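Local coordinates for protein metallo-beta-lactamase (Serratia marcescens, PDB 3VPE) that probably hydrolyses beta-lactam antibiotics with a pair of zinc ions, as a metallo-beta-lactamase of subclass B3, at residues Y67-H72 and T91-A96; A96-T101 and G149-G154; L39-T44 and E75-G80; K168-A173 and I210-H215; S110-G115 and Y184-H189. All blocks are in the same frame, centred on the assembly; numbering follows the deposited sequence.

Contact 1. Residues Y67-H72 and T91-A96. With ZN (zinc ion), chain B.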
# COMPACT_ATOMS: atom_id res chain seq x y z
N TYR A 67 -13.88 4.97 -0.48
CA TYR A 67 -12.74 4.97 -1.40
C TYR A 67 -11.86 3.78 -1.11
O TYR A 67 -11.72 3.36 0.04
CB TYR A 67 -11.87 6.22 -1.20
CG TYR A 67 -12.48 7.46 -1.74
CD1 TYR A 67 -12.66 7.62 -3.12
CD2 TYR A 67 -12.90 8.48 -0.89
CE1 TYR A 67 -13.24 8.78 -3.63
CE2 TYR A 67 -13.47 9.65 -1.40
CZ TYR A 67 -13.63 9.79 -2.76
OH TYR A 67 -14.22 10.96 -3.26
N ILE A 68 -11.29 3.23 -2.17
CA ILE A 68 -10.22 2.25 -2.06
C ILE A 68 -8.98 2.86 -2.71
O ILE A 68 -9.00 3.19 -3.91
CB ILE A 68 -10.58 0.92 -2.74
CG1 ILE A 68 -11.78 0.27 -2.05
CG2 ILE A 68 -9.36 -0.01 -2.73
CD1 ILE A 68 -12.43 -0.79 -2.91
N LEU A 69 -7.90 3.01 -1.93
CA LEU A 69 -6.67 3.60 -2.49
C LEU A 69 -5.74 2.48 -2.91
O LEU A 69 -5.59 1.53 -2.16
CB LEU A 69 -5.99 4.50 -1.45
CG LEU A 69 -6.93 5.51 -0.76
CD1 LEU A 69 -6.08 6.35 0.18
CD2 LEU A 69 -7.64 6.40 -1.76
N SER A 70 -5.13 2.57 -4.09
CA SER A 70 -4.19 1.55 -4.52
C SER A 70 -2.76 2.08 -4.41
O SER A 70 -2.47 3.15 -4.92
CB SER A 70 -4.47 1.23 -6.00
OG SER A 70 -3.47 0.34 -6.53
N THR A 71 -1.87 1.32 -3.77
CA THR A 71 -0.42 1.61 -3.85
C THR A 71 0.09 1.31 -5.25
O THR A 71 0.53 2.21 -5.97
CB THR A 71 0.41 0.80 -2.83
OG1 THR A 71 0.08 -0.59 -2.94
CG2 THR A 71 0.15 1.34 -1.38
N HIS A 72 0.03 0.05 -5.68
CA HIS A 72 0.43 -0.26 -7.04
C HIS A 72 -0.31 -1.48 -7.56
O HIS A 72 -0.84 -2.31 -6.79
CB HIS A 72 1.96 -0.38 -7.18
CG HIS A 72 2.55 -1.60 -6.54
ND1 HIS A 72 3.03 -1.61 -5.29
CD2 HIS A 72 2.79 -2.87 -7.06
CE1 HIS A 72 3.53 -2.84 -5.00
NE2 HIS A 72 3.37 -3.62 -6.09
N THR A 91 -15.19 4.04 -4.89
CA THR A 91 -14.35 4.44 -6.02
C THR A 91 -12.91 4.07 -5.71
O THR A 91 -12.46 4.24 -4.57
CB THR A 91 -14.50 5.93 -6.29
OG1 THR A 91 -15.84 6.16 -6.79
CG2 THR A 91 -13.48 6.43 -7.36
N VAL A 92 -12.22 3.55 -6.71
CA VAL A 92 -10.81 3.16 -6.59
C VAL A 92 -9.92 4.32 -7.10
O VAL A 92 -10.14 4.85 -8.18
CB VAL A 92 -10.54 1.89 -7.41
CG1 VAL A 92 -9.07 1.45 -7.28
CG2 VAL A 92 -11.45 0.76 -6.93
N LEU A 93 -8.91 4.70 -6.31
CA LEU A 93 -8.02 5.82 -6.69
C LEU A 93 -6.60 5.30 -6.85
O LEU A 93 -6.11 4.52 -6.02
CB LEU A 93 -8.07 6.93 -5.64
CG LEU A 93 -9.44 7.53 -5.33
CD1 LEU A 93 -9.28 8.60 -4.28
CD2 LEU A 93 -10.07 8.08 -6.60
N ALA A 94 -5.91 5.76 -7.91
CA ALA A 94 -4.58 5.23 -8.23
C ALA A 94 -3.79 6.23 -9.03
O ALA A 94 -4.37 7.13 -9.65
CB ALA A 94 -4.69 3.93 -9.01
N GLY A 95 -2.48 6.09 -9.00
CA GLY A 95 -1.61 6.87 -9.89
C GLY A 95 -2.06 6.67 -11.33
O GLY A 95 -2.43 5.57 -11.73
N ALA A 96 -2.00 7.74 -12.11
CA ALA A 96 -2.52 7.71 -13.49
C ALA A 96 -1.95 6.55 -14.31
O ALA A 96 -2.70 5.89 -15.04
CB ALA A 96 -2.22 9.05 -14.16
ZN ZN B . 4.61 -5.18 -6.58
O HOH W 1 -1.42 3.89 -7.45
O HOH W 2 4.40 -6.88 -5.61
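Tyr67, Ile68 and Leu69 pair in parallel with Thr91, Val92 and Leu93, joining two neighbouring inner strands, 65-69 and 91-95, of the seven-stranded sheet. The amide of Ile68 donates to Thr91 O, Leu93 N returns a bond to Ile68 O at 2.8 Å, and Ser70 N, 2.9 Å from Leu93 O, approaches its carbonyl almost head-on (C=O...N 176°). The spacing is tight enough for Val92 CA to make a CA-H...O contact with Ile68 O at 3.2 Å.

On the face that carries Tyr67, Leu69 and Leu93, one methyl does most of the touching. Leu93 CD1 lies 3.7 Å from Tyr67 CD1, oblique to the ring, and 3.7 Å from Leu69 CD2, whose leucine runs alongside. Leu93 CG stands anti to its own carbonyl carbon (chi1 -56°), which sends the branch across to the partner strand; branched leucines suit this buried layer. Thr91 lies beside the Tyr67 ring at the more exposed end, where a hydroxyl and a phenol are tolerated. The other face brings Ile68 beside Val92, beta-branched residues well suited to extended backbone, and helix 81-88 packs over them.

Past the paired residues the segments part, and a water links Ser70 O and Gly95 N, accepting from the latter at 2.9 Å. The first segment then runs on to His72, whose NE2 binds a zinc ion at 2.0 Å, while Asp174 holds ND1. Metal ligands on a loop just beyond a strand's C-terminal end are characteristic of the alpha-beta/beta-alpha metallo-beta-lactamase fold.

Contact 2. Residues A96-T101 and G149-G154. With ZN (zinc ion), chain B.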
# COMPACT_ATOMS: atom_id res chain seq x y z
N ALA A 96 -2.00 7.74 -12.11
CA ALA A 96 -2.52 7.71 -13.49
C ALA A 96 -1.95 6.55 -14.31
O ALA A 96 -2.70 5.89 -15.04
CB ALA A 96 -2.22 9.05 -14.16
N ALA A 97 -0.64 6.28 -14.18
CA ALA A 97 -0.01 5.23 -15.02
C ALA A 97 -0.42 3.81 -14.64
O ALA A 97 -0.14 2.85 -15.39
CB ALA A 97 1.52 5.34 -15.04
N ASN A 98 -1.05 3.64 -13.47
CA ASN A 98 -1.59 2.33 -13.09
C ASN A 98 -3.10 2.13 -13.26
O ASN A 98 -3.60 1.02 -13.04
CB ASN A 98 -1.23 1.98 -11.64
CG ASN A 98 0.24 1.67 -11.46
OD1 ASN A 98 1.03 1.60 -12.43
ND2 ASN A 98 0.64 1.48 -10.19
N VAL A 99 -3.83 3.19 -13.61
CA VAL A 99 -5.28 3.12 -13.79
C VAL A 99 -5.73 2.04 -14.77
O VAL A 99 -6.60 1.23 -14.44
CB VAL A 99 -5.85 4.49 -14.18
CG1 VAL A 99 -7.28 4.38 -14.68
CG2 VAL A 99 -5.81 5.46 -13.01
N ASP A 100 -5.10 1.96 -15.95
CA ASP A 100 -5.53 0.96 -16.92
C ASP A 100 -5.34 -0.47 -16.43
O ASP A 100 -6.17 -1.34 -16.67
CB ASP A 100 -4.82 1.19 -18.26
CG ASP A 100 -5.33 2.42 -18.97
OD1 ASP A 100 -6.32 3.06 -18.51
OD2 ASP A 100 -4.73 2.77 -20.01
N THR A 101 -4.25 -0.72 -15.70
CA THR A 101 -4.00 -2.04 -15.16
C THR A 101 -5.07 -2.36 -14.13
O THR A 101 -5.53 -3.50 -14.06
CB THR A 101 -2.59 -2.14 -14.53
OG1 THR A 101 -1.61 -1.85 -15.54
CG2 THR A 101 -2.35 -3.54 -13.98
N GLY A 149 8.60 3.35 -9.86
CA GLY A 149 9.84 2.58 -10.00
C GLY A 149 9.57 1.10 -9.97
O GLY A 149 9.87 0.36 -10.92
N HIS A 150 8.98 0.64 -8.88
CA HIS A 150 8.50 -0.75 -8.84
C HIS A 150 7.35 -0.96 -9.82
O HIS A 150 7.21 -2.07 -10.39
CB HIS A 150 8.14 -1.04 -7.36
CG HIS A 150 7.60 -2.41 -7.08
ND1 HIS A 150 8.38 -3.45 -6.69
CD2 HIS A 150 6.30 -2.86 -7.06
CE1 HIS A 150 7.59 -4.52 -6.45
NE2 HIS A 150 6.33 -4.17 -6.70
N THR A 151 6.51 0.07 -9.98
CA THR A 151 5.55 0.24 -11.08
C THR A 151 5.55 1.72 -11.47
O THR A 151 6.00 2.56 -10.68
CB THR A 151 4.10 -0.12 -10.73
OG1 THR A 151 3.59 0.84 -9.79
CG2 THR A 151 4.01 -1.53 -10.18
N GLU A 152 5.01 2.04 -12.64
CA GLU A 152 5.01 3.44 -13.11
C GLU A 152 4.08 4.35 -12.31
O GLU A 152 4.38 5.52 -12.09
CB GLU A 152 4.68 3.49 -14.60
CG GLU A 152 4.96 4.86 -15.23
CD GLU A 152 4.70 4.88 -16.73
OE1 GLU A 152 4.36 3.82 -17.30
OE2 GLU A 152 4.83 5.98 -17.32
N GLY A 153 2.95 3.81 -11.87
CA GLY A 153 1.94 4.62 -11.20
C GLY A 153 1.86 4.41 -9.68
O GLY A 153 0.83 4.74 -9.08
N GLY A 154 2.93 3.93 -9.08
CA GLY A 154 2.94 3.73 -7.62
C GLY A 154 2.64 4.98 -6.82
O GLY A 154 3.17 6.05 -7.12
ZN ZN B . 4.61 -5.18 -6.58
O HOH W 3 1.60 2.53 -17.43
O HOH W 2 4.40 -6.88 -5.61
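Thr151, Glu152 and Gly153 meet the first turn of helix 96-104, mainly through Ala97 and Asn98. The loop they belong to begins at Gly149, a glycine with a positive phi of 138°, whose amide is bonded to Thr151 O. His150 follows and sends NE2 to a zinc ion at 2.0 Å; its other ring nitrogen is held by the carbonyl of Thr177.

At Thr151 the hydroxyl lies between backbone N and carbonyl carbon (chi1 68°) and receives Asn98 ND2 at 3.0 Å. That bond is nearly straight and lies in the plane of the amide, so the asparagine is fixed in its rotation. Thr151 and Asn98 both pack on His72, which places this bonded pair beside the zinc site. The loop between strands 140-146 and 155-163 brings a zinc-binding histidine to the active site, as in other metallo-beta-lactamases, and here a type I turn, Thr151 to Gly154, shapes it.

Glu152, more exposed, lays its extended aliphatic part along Ala97, Glu152 CG to Ala97 CB 3.5 Å, while a water donates to both Glu152 OE1 and Ala97 O, joining carboxylate to helix. At Gly153 the amide gives Asn98 OD1 a bent bond of 3.0 Å (135°), arriving from above the carbonyl plane. With no side chain, Gly153 lets Ala97 CA come within 4.3 Å of Gly153 CA.

Contact 3. Residues L39-T44 and E75-G80. With ZN (zinc ion), chain C.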
# COMPACT_ATOMS: atom_id res chain seq x y z
N LEU A 39 -10.30 2.48 2.44
CA LEU A 39 -9.54 1.22 2.49
C LEU A 39 -8.30 1.45 1.64
O LEU A 39 -8.41 1.96 0.52
CB LEU A 39 -10.36 0.05 1.91
CG LEU A 39 -9.62 -1.28 1.75
CD1 LEU A 39 -9.15 -1.88 3.09
CD2 LEU A 39 -10.49 -2.29 1.02
N VAL A 40 -7.13 1.09 2.15
CA VAL A 40 -5.93 1.12 1.33
C VAL A 40 -5.56 -0.31 0.99
O VAL A 40 -5.26 -1.13 1.89
CB VAL A 40 -4.76 1.79 2.08
CG1 VAL A 40 -3.54 1.97 1.17
CG2 VAL A 40 -5.20 3.13 2.68
N ASP A 41 -5.54 -0.59 -0.32
CA ASP A 41 -5.24 -1.90 -0.95
C ASP A 41 -6.28 -3.00 -0.73
O ASP A 41 -7.11 -2.92 0.18
CB ASP A 41 -3.79 -2.39 -0.66
CG ASP A 41 -2.75 -1.63 -1.49
OD1 ASP A 41 -3.12 -1.04 -2.54
OD2 ASP A 41 -1.57 -1.62 -1.12
N GLY A 42 -6.21 -4.02 -1.59
CA GLY A 42 -7.16 -5.15 -1.56
C GLY A 42 -6.55 -6.50 -1.29
O GLY A 42 -7.28 -7.50 -1.09
N THR A 43 -5.23 -6.56 -1.22
CA THR A 43 -4.46 -7.82 -1.21
C THR A 43 -4.71 -8.62 -2.49
O THR A 43 -4.90 -8.02 -3.54
CB THR A 43 -4.61 -8.66 0.08
OG1 THR A 43 -5.84 -9.40 0.07
CG2 THR A 43 -4.61 -7.75 1.32
N THR A 44 -4.68 -9.94 -2.38
CA THR A 44 -4.82 -10.82 -3.56
C THR A 44 -6.29 -11.07 -3.85
O THR A 44 -7.16 -10.74 -3.04
CB THR A 44 -4.18 -12.18 -3.28
OG1 THR A 44 -4.85 -12.74 -2.13
CG2 THR A 44 -2.67 -12.07 -3.01
N GLU A 75 -0.77 -8.04 -8.62
CA GLU A 75 -1.80 -8.91 -8.09
C GLU A 75 -1.78 -9.07 -6.57
O GLU A 75 -2.85 -9.29 -5.98
CB GLU A 75 -1.77 -10.30 -8.76
CG GLU A 75 -0.50 -11.12 -8.51
CD GLU A 75 -0.63 -12.12 -7.36
OE1 GLU A 75 -1.71 -12.20 -6.72
OE2 GLU A 75 0.35 -12.86 -7.11
N ASP A 76 -0.60 -9.01 -5.96
CA ASP A 76 -0.50 -9.24 -4.50
C ASP A 76 -1.12 -8.10 -3.68
O ASP A 76 -1.54 -8.34 -2.53
CB ASP A 76 0.93 -9.63 -4.03
CG ASP A 76 2.01 -8.65 -4.43
OD1 ASP A 76 1.92 -8.06 -5.55
OD2 ASP A 76 2.99 -8.53 -3.66
N HIS A 77 -1.19 -6.90 -4.27
CA HIS A 77 -1.82 -5.72 -3.59
C HIS A 77 -3.17 -5.32 -4.11
O HIS A 77 -4.00 -4.78 -3.37
CB HIS A 77 -0.86 -4.51 -3.65
CG HIS A 77 0.51 -4.84 -3.18
ND1 HIS A 77 0.87 -4.83 -1.86
CD2 HIS A 77 1.59 -5.33 -3.89
CE1 HIS A 77 2.16 -5.22 -1.75
NE2 HIS A 77 2.61 -5.54 -3.00
N ALA A 78 -3.38 -5.52 -5.42
CA ALA A 78 -4.53 -5.04 -6.15
C ALA A 78 -5.45 -6.17 -6.62
O ALA A 78 -6.55 -5.87 -7.07
CB ALA A 78 -4.05 -4.23 -7.36
N GLY A 79 -4.99 -7.43 -6.51
CA GLY A 79 -5.82 -8.60 -6.96
C GLY A 79 -7.21 -8.64 -6.31
O GLY A 79 -8.19 -9.02 -6.96
N GLY A 80 -7.30 -8.20 -5.05
CA GLY A 80 -8.59 -8.17 -4.34
C GLY A 80 -9.39 -6.89 -4.49
O GLY A 80 -10.50 -6.78 -3.96
ZN ZN C . 4.15 -6.77 -3.55
O HOH W 4 -0.51 -3.65 0.24
O HOH W 2 4.40 -6.88 -5.61
O HOH W 5 5.74 -5.23 -3.74
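Asp41 and His77 lie side by side, pointing the same way. In Asp41, CB meets the carbonyl oxygen of His77 at 3.6 Å and CG lies a little farther from the same atom. OD1 stays near that carbonyl too, 3.9 Å from His77 O, and packs near Ser70 CA. CG stands anti to the carbonyl carbon (chi1 -76°), which carries OD2 along the flank of His77 CB, 3.9 Å away, with the carboxylate and ring planes 49° apart. OD2 does not reach the imidazole directly: a water in the ring plane lies 2.7 Å from Asp41 OD2 and accepts from His77 ND1. Thr71 also bonds OD2, an arrangement consistent with a role for the aspartate, through the water, in positioning the zinc ligand His77. His77 NE2 then binds the zinc ion at 2.0 Å, joined there by Asp76 OD2 and, from farther along the chain, His215.

The backbones grip each other as well. Gly42 N donates to His77 O at 2.9 Å and Gly80 N to Thr43 O at 2.8 Å. Gly42 CA and Gly80 CA pass 4.3 Å apart, a closeness that two glycines permit. Thr44 CG2 rests near Glu75 OE1, while its hydroxyl, bonded to Gly47 N, caps the start of helix 47-57. The contact thus joins the end of strand 37-40, which hydrogen-bonds to strand 65-69, to the short helix 75-78, with Phe172 of strand 166-173 against Asp41 and Val51 of helix 47-57 against Thr43.

Contact 4. Residues K168-A173 and I210-H215. With ZN (zinc ion), chain C.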
# COMPACT_ATOMS: atom_id res chain seq x y z
N LYS A 168 -0.39 11.70 15.01
CA LYS A 168 0.83 11.17 14.38
C LYS A 168 0.62 11.14 12.86
O LYS A 168 -0.52 10.95 12.39
CB LYS A 168 1.11 9.75 14.87
CG LYS A 168 1.31 9.57 16.37
CD LYS A 168 2.63 10.14 16.83
CE LYS A 168 2.87 9.79 18.30
NZ LYS A 168 3.77 10.84 18.85
N ASP A 169 1.70 11.34 12.13
CA ASP A 169 1.72 11.21 10.68
C ASP A 169 1.89 9.75 10.30
O ASP A 169 2.88 9.12 10.68
CB ASP A 169 2.86 12.03 10.10
CG ASP A 169 2.58 13.51 10.13
OD1 ASP A 169 1.60 13.94 9.49
OD2 ASP A 169 3.38 14.25 10.75
N VAL A 170 0.92 9.21 9.57
CA VAL A 170 0.92 7.80 9.15
C VAL A 170 1.24 7.73 7.66
O VAL A 170 0.76 8.55 6.88
CB VAL A 170 -0.47 7.16 9.40
CG1 VAL A 170 -0.46 5.66 9.07
CG2 VAL A 170 -0.91 7.40 10.85
N VAL A 171 2.07 6.76 7.26
CA VAL A 171 2.51 6.60 5.86
C VAL A 171 2.21 5.15 5.47
O VAL A 171 2.69 4.23 6.14
CB VAL A 171 4.02 6.88 5.70
CG1 VAL A 171 4.46 6.65 4.22
CG2 VAL A 171 4.37 8.31 6.21
N PHE A 172 1.39 4.96 4.43
CA PHE A 172 1.26 3.63 3.82
C PHE A 172 2.25 3.62 2.66
O PHE A 172 1.97 4.20 1.61
CB PHE A 172 -0.18 3.37 3.39
CG PHE A 172 -0.49 1.91 3.09
CD1 PHE A 172 -1.38 1.21 3.89
CD2 PHE A 172 0.10 1.23 2.02
CE1 PHE A 172 -1.70 -0.13 3.64
CE2 PHE A 172 -0.21 -0.10 1.75
CZ PHE A 172 -1.13 -0.79 2.55
N ALA A 173 3.41 2.98 2.88
CA ALA A 173 4.54 3.04 1.97
C ALA A 173 4.41 2.02 0.86
O ALA A 173 4.34 0.81 1.09
CB ALA A 173 5.88 2.83 2.72
N ILE A 210 4.46 6.80 11.81
CA ILE A 210 4.04 5.43 11.73
C ILE A 210 4.06 5.02 10.26
O ILE A 210 3.30 5.57 9.47
CB ILE A 210 2.59 5.22 12.27
CG1 ILE A 210 2.50 5.61 13.76
CG2 ILE A 210 2.15 3.78 12.04
CD1 ILE A 210 1.09 5.61 14.33
N ALA A 211 4.92 4.06 9.90
CA ALA A 211 4.92 3.52 8.54
C ALA A 211 4.30 2.14 8.51
O ALA A 211 4.60 1.26 9.36
CB ALA A 211 6.31 3.49 7.94
N ILE A 212 3.43 1.94 7.52
CA ILE A 212 2.85 0.62 7.19
C ILE A 212 3.33 0.30 5.78
O ILE A 212 2.93 0.97 4.83
CB ILE A 212 1.31 0.60 7.25
CG1 ILE A 212 0.86 1.04 8.67
CG2 ILE A 212 0.79 -0.77 6.86
CD1 ILE A 212 -0.35 1.95 8.74
N ALA A 213 4.23 -0.67 5.66
CA ALA A 213 4.78 -1.02 4.33
C ALA A 213 3.84 -1.99 3.64
O ALA A 213 3.22 -2.84 4.27
CB ALA A 213 6.17 -1.63 4.48
N ALA A 214 3.74 -1.87 2.32
CA ALA A 214 2.82 -2.71 1.55
C ALA A 214 3.05 -4.21 1.81
O ALA A 214 2.09 -4.94 1.96
CB ALA A 214 2.91 -2.35 0.07
N HIS A 215 4.32 -4.62 1.88
CA HIS A 215 4.68 -5.91 2.48
C HIS A 215 5.01 -5.61 3.93
O HIS A 215 6.03 -4.98 4.19
CB HIS A 215 5.86 -6.52 1.73
CG HIS A 215 5.48 -7.04 0.39
ND1 HIS A 215 5.06 -8.33 0.20
CD2 HIS A 215 5.44 -6.42 -0.86
CE1 HIS A 215 4.71 -8.50 -1.09
NE2 HIS A 215 4.96 -7.34 -1.76
ZN ZN C . 4.15 -6.77 -3.55
O HOH W 2 4.40 -6.88 -5.61
O HOH W 5 5.74 -5.23 -3.74
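The Phe172 ring has Ile212 O over one face, 3.9 Å above its plane and displaced toward the rim. Ile212 CG2 lies 4.1 Å from Phe172 CE1, and Ala214 CA comes in obliquely to Phe172 CE2. With CG opposite the backbone N (chi1 -165°), the ring reaches along the strand toward Ala214, where a small residue leaves room for it; the ring also packs on Asp41 and Thr71. A second flat group, the His215 imidazole, has two zinc-bound waters in plane at its edge, and its NE2 binds the zinc ion at 2.0 Å beside Asp76 and His77.

The strand segments 168-173 and 210-213 run parallel, their axes 18° apart. Five backbone bonds hold the two chain segments together, from Ile210 N to Asp169 O at one end to Ala214 N to Ala173 O at the other; the straightest, Ile212 N to Val171 O, measures 2.8 Å. On the face of Val170, Phe172, Ile210 and Ile212, Val170 CG1 touches Ile212 CD1 at 3.7 Å, and Ile14 of strand 12-15 packs on both isoleucines. Val171, Ala173, Ala211 and Ala213 face the other way, the alanines short enough to let helix 241-260 settle close. Helix 190-204 links the strands in a beta-alpha-beta crossover.

The chemistry is that of a buried, largely apolar sheet whose facing amides and carbonyls are paired across the strands, with Asn219 and Ser27 taking outward carbonyls, and the chain leaves it to present His215 to the zinc ion.

Contact 5. Residues S110-G115 and Y184-H189. With SO4 (sulfate ion), chain D.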
# COMPACT_ATOMS: atom_id res chain seq x y z
N SER A 110 5.72 -2.63 -20.03
CA SER A 110 6.79 -1.86 -19.42
C SER A 110 6.93 -2.19 -17.93
O SER A 110 7.94 -1.82 -17.33
CB SER A 110 6.53 -0.36 -19.59
OG SER A 110 5.21 -0.04 -19.15
N ASP A 111 5.94 -2.86 -17.33
CA ASP A 111 6.04 -3.17 -15.90
C ASP A 111 7.16 -4.18 -15.62
O ASP A 111 7.25 -5.21 -16.32
CB ASP A 111 4.72 -3.69 -15.38
CG ASP A 111 4.66 -3.69 -13.88
OD1 ASP A 111 4.09 -2.72 -13.33
OD2 ASP A 111 5.21 -4.62 -13.27
N PRO A 112 8.01 -3.94 -14.60
CA PRO A 112 9.09 -4.90 -14.36
C PRO A 112 8.58 -6.32 -14.05
O PRO A 112 9.29 -7.31 -14.33
CB PRO A 112 9.86 -4.32 -13.15
CG PRO A 112 9.53 -2.84 -13.21
CD PRO A 112 8.10 -2.77 -13.69
N GLN A 113 7.37 -6.44 -13.51
CA GLN A 113 6.82 -7.77 -13.21
C GLN A 113 5.70 -8.13 -14.16
O GLN A 113 4.83 -8.96 -13.85
CB GLN A 113 6.39 -7.88 -11.73
CG GLN A 113 7.61 -7.86 -10.83
CD GLN A 113 7.35 -8.22 -9.39
OE1 GLN A 113 7.18 -9.38 -9.07
NE2 GLN A 113 7.31 -7.21 -8.51
N PHE A 114 5.71 -7.51 -15.34
CA PHE A 114 4.84 -7.98 -16.39
C PHE A 114 5.19 -9.45 -16.66
O PHE A 114 6.36 -9.82 -16.70
CB PHE A 114 5.03 -7.16 -17.67
CG PHE A 114 4.38 -7.79 -18.88
CD1 PHE A 114 3.01 -7.60 -19.14
CD2 PHE A 114 5.11 -8.60 -19.73
CE1 PHE A 114 2.41 -8.19 -20.24
CE2 PHE A 114 4.51 -9.19 -20.85
CZ PHE A 114 3.16 -9.00 -21.09
N GLY A 115 4.16 -10.28 -16.80
CA GLY A 115 4.36 -11.71 -17.10
C GLY A 115 4.75 -12.62 -15.95
O GLY A 115 4.29 -13.78 -15.89
N TYR A 184 13.69 -9.55 -17.30
CA TYR A 184 13.69 -8.09 -17.28
C TYR A 184 14.95 -7.57 -16.65
O TYR A 184 15.36 -8.06 -15.60
CB TYR A 184 12.49 -7.61 -16.47
CG TYR A 184 12.34 -6.10 -16.41
CD1 TYR A 184 11.57 -5.43 -17.35
CD2 TYR A 184 12.97 -5.36 -15.40
CE1 TYR A 184 11.39 -4.05 -17.29
CE2 TYR A 184 12.80 -3.97 -15.34
CZ TYR A 184 12.04 -3.33 -16.28
OH TYR A 184 11.89 -1.95 -16.19
N ARG A 185 15.59 -6.58 -17.28
CA ARG A 185 16.82 -6.05 -16.73
C ARG A 185 16.66 -4.55 -16.43
O ARG A 185 16.32 -3.79 -17.33
CB ARG A 185 17.95 -6.25 -17.73
CG ARG A 185 18.44 -7.68 -17.75
CD ARG A 185 19.43 -7.90 -18.89
NE ARG A 185 20.60 -7.02 -18.82
CZ ARG A 185 21.68 -7.29 -18.09
NH1 ARG A 185 21.72 -8.39 -17.34
NH2 ARG A 185 22.71 -6.45 -18.10
N PHE A 186 16.89 -4.16 -15.17
CA PHE A 186 16.82 -2.73 -14.81
C PHE A 186 17.90 -1.93 -15.54
O PHE A 186 17.68 -0.76 -15.85
CB PHE A 186 16.92 -2.53 -13.30
CG PHE A 186 15.64 -2.86 -12.58
CD1 PHE A 186 14.56 -1.94 -12.56
CD2 PHE A 186 15.46 -4.13 -12.00
CE1 PHE A 186 13.36 -2.28 -11.93
CE2 PHE A 186 14.26 -4.46 -11.39
CZ PHE A 186 13.20 -3.54 -11.34
N SER A 187 19.04 -2.57 -15.80
CA SER A 187 20.11 -1.99 -16.62
C SER A 187 19.67 -1.55 -18.02
O SER A 187 20.36 -0.72 -18.63
CB SER A 187 21.30 -2.95 -16.72
OG SER A 187 21.86 -3.22 -15.45
N ASP A 188 18.56 -2.08 -18.52
CA ASP A 188 18.01 -1.69 -19.84
C ASP A 188 16.96 -0.57 -19.78
O ASP A 188 16.44 -0.13 -20.81
CB ASP A 188 17.42 -2.90 -20.58
CG ASP A 188 18.44 -4.03 -20.80
OD1 ASP A 188 19.66 -3.75 -20.87
OD2 ASP A 188 17.99 -5.20 -20.90
N HIS A 189 16.63 -0.14 -18.56
CA HIS A 189 15.55 0.82 -18.35
C HIS A 189 15.98 1.94 -17.46
O HIS A 189 15.63 2.01 -16.29
CB HIS A 189 14.30 0.11 -17.85
CG HIS A 189 13.82 -0.95 -18.80
ND1 HIS A 189 13.07 -0.66 -19.87
CD2 HIS A 189 14.07 -2.31 -18.85
CE1 HIS A 189 12.84 -1.79 -20.57
NE2 HIS A 189 13.46 -2.79 -19.93
S SO4 D . 13.06 3.36 -19.68
O1 SO4 D . 12.86 2.08 -20.41
O2 SO4 D . 12.20 4.40 -20.24
O3 SO4 D . 12.78 3.11 -18.25
O4 SO4 D . 14.46 3.84 -19.75
O HOH W 6 10.25 -0.94 -18.23
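Pro112 lies flat against the Tyr184 ring, its CA 3.7 Å from the ring centroid and only 5° off the normal, a CH-pi contact centred on the face. Pro112 CB reaches Tyr184 CE2 at 3.7 Å and, beyond it, Phe186 CZ at 3.9 Å; the proline is thus held by two aromatic side chains. Those rings also meet each other, with Tyr184 CE2 standing 3.8 Å over the centre of the Phe186 face, while Phe186 CD1 lies at the Tyr184 edge. Proline suits the place because its rigid ring offers a compact apolar surface to an aromatic face.

At the far end of the tyrosine, a water in the ring plane donates to Ser110 O at 2.6 Å and is 2.8 Å from Tyr184 OH, joining both loops. Tyr184 CG stands opposite its backbone N (chi1 -178°), which extends the phenol toward this water.

Asp111 OD2 takes the amide of Gln113 at 2.8 Å, an Asx turn combined with a type I turn from Asp111 to Phe114 that sets the proline's position. The same oxygen accepts from His74, a zinc ligand, so the loop also borders the metal site of the metallo-beta-lactamase fold.

Farther out, Val192 of helix 190-204 packs on Tyr184 and Phe186, and Leu257 of helix 241-260 on Phe186. His189, at the N-cap of helix 190-204, donates ND1 to a sulfate, probably from the crystallisation liquor, which also accepts from amides of Glu191 and Val192.

In the fold
From the N terminus, contact 3 closes the first loop, bringing the end of strand 37-40 to helix 75-78. Contact 1 crosses it, since 67-72 lies within that loop and 91-96 beyond, and the two share the seven-stranded sheet. Contact 2 follows in series, sharing Ala96 with contact 1 and tying helix 96-104 to the loop before strand 155-163. Contact 5 crosses contact 2, and contact 4 crosses contact 5, adding 210-213 as edge strand to the five-stranded sheet. Contacts 1 and 2 supply His72 and His150 to one zinc ion, which His74 also binds, contacts 3 and 4 Asp76, His77 and His215 to the other; one water bridges both metals.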